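Local coordinates for protein upstream of N-ras, isoform A (Drosophila melanogaster, PDB 4QQB) that binds RNA and regulates X-chromosome dosage compensation, its first cold-shock domain, the part present here, associating with the 3'-UTR of msl-2 transcripts, at residues E[21-24]-E[25-28]. Sequence-based numbering, arbitrary orientation.
Sequences IQCC and ERQA
With its SG turned opposite the carbonyl carbon and beside the backbone N (chi1 -64°), Cys23 offers its CB and sulfur to Arg26 and Ala28, while Arg26 sets its CG anti to the backbone N (chi1 155°) and brings CB and CG alongside that cysteine. The contact closes the loop that joins two antiparallel strands, 18-23 and 29-33, of the OB-fold barrel of the first cold-shock domain. The chain reverses over Cys24 to Gln27, Gln27 sitting at the centre of an inverse gamma turn, and the two sides are tied together where the backbone N of Cys23 donates to the O of Ala28 at 3.0 Å. That bond is nearly straight, 163° at the hydrogen, and reaches the oxygen almost end-on to the carbonyl. A weaker bond of 3.3 Å, from Arg26 N to Cys24 O, lies within the bend. CB of Cys23 packs 3.7 Å from CB of Arg26, and SG of Cys23 lies 4.4 Å from the methyl CB of Ala28. The buried Cys23 side chain also meets Leu30 and Phe52 and so belongs to the barrel interior. Arg26 carries its guanidinium away from strand 18-23 to a salt bridge with Glu7, and OE1 of Glu25 is hydrogen-bonded to the Thr8 hydroxyl, so the two neighbouring residues of the bend are both held to strand 7-14. On the strand's other side Gln22 folds back, leaving its NE2 3.5 Å from Ala28 O.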
# COMPACT_ATOMS: atom_id res chain seq x y z
N ILE E 21 14.11 1.42 -23.19
CA ILE E 21 15.29 1.97 -23.84
C ILE E 21 15.86 0.97 -24.84
O ILE E 21 16.13 -0.18 -24.48
CB ILE E 21 16.37 2.28 -22.78
CG1 ILE E 21 16.01 3.56 -22.04
CG2 ILE E 21 17.74 2.40 -23.43
CD1 ILE E 21 16.88 3.82 -20.82
N GLN E 22 16.06 1.40 -26.09
CA GLN E 22 16.82 0.59 -27.04
C GLN E 22 18.29 0.85 -26.79
O GLN E 22 18.74 2.00 -26.85
CB GLN E 22 16.46 0.89 -28.50
CG GLN E 22 15.61 -0.18 -29.18
CD GLN E 22 16.25 -1.57 -29.19
OE1 GLN E 22 15.56 -2.58 -29.28
NE2 GLN E 22 17.58 -1.61 -29.11
N CYS E 23 19.03 -0.22 -26.49
CA CYS E 23 20.45 -0.12 -26.21
C CYS E 23 21.24 -0.04 -27.50
O CYS E 23 20.95 -0.75 -28.47
CB CYS E 23 20.92 -1.33 -25.39
SG CYS E 23 20.20 -1.46 -23.74
N CYS E 24 22.25 0.82 -27.52
CA CYS E 24 23.05 1.03 -28.72
C CYS E 24 24.11 -0.05 -28.85
O CYS E 24 24.13 -0.79 -29.84
CB CYS E 24 23.70 2.41 -28.70
SG CYS E 24 22.48 3.74 -28.74
N GLU E 25 24.97 -0.16 -27.84
CA GLU E 25 26.06 -1.15 -27.84
C GLU E 25 25.68 -2.43 -27.08
O GLU E 25 26.43 -2.91 -26.23
CB GLU E 25 27.34 -0.52 -27.29
CG GLU E 25 27.27 -0.03 -25.85
CD GLU E 25 27.66 1.42 -25.71
OE1 GLU E 25 26.92 2.28 -26.24
OE2 GLU E 25 28.70 1.71 -25.06
N ARG E 26 24.52 -2.98 -27.44
CA ARG E 26 23.93 -4.14 -26.79
C ARG E 26 22.60 -4.39 -27.51
O ARG E 26 21.81 -3.46 -27.69
CB ARG E 26 23.68 -3.86 -25.30
CG ARG E 26 22.58 -4.69 -24.64
CD ARG E 26 23.09 -5.90 -23.88
NE ARG E 26 23.43 -5.55 -22.50
CZ ARG E 26 24.64 -5.23 -22.05
NH1 ARG E 26 25.70 -5.23 -22.85
NH2 ARG E 26 24.80 -4.93 -20.77
N GLN E 27 22.35 -5.62 -27.93
CA GLN E 27 21.07 -5.95 -28.53
C GLN E 27 20.07 -6.28 -27.42
O GLN E 27 19.92 -7.44 -27.03
CB GLN E 27 21.20 -7.11 -29.50
CG GLN E 27 19.88 -7.48 -30.17
CD GLN E 27 20.07 -8.37 -31.38
OE1 GLN E 27 19.53 -8.10 -32.45
NE2 GLN E 27 20.85 -9.43 -31.21
N ALA E 28 19.39 -5.25 -26.92
CA ALA E 28 18.46 -5.40 -25.81
C ALA E 28 17.60 -4.16 -25.65
O ALA E 28 18.05 -3.04 -25.90
CB ALA E 28 19.21 -5.67 -24.52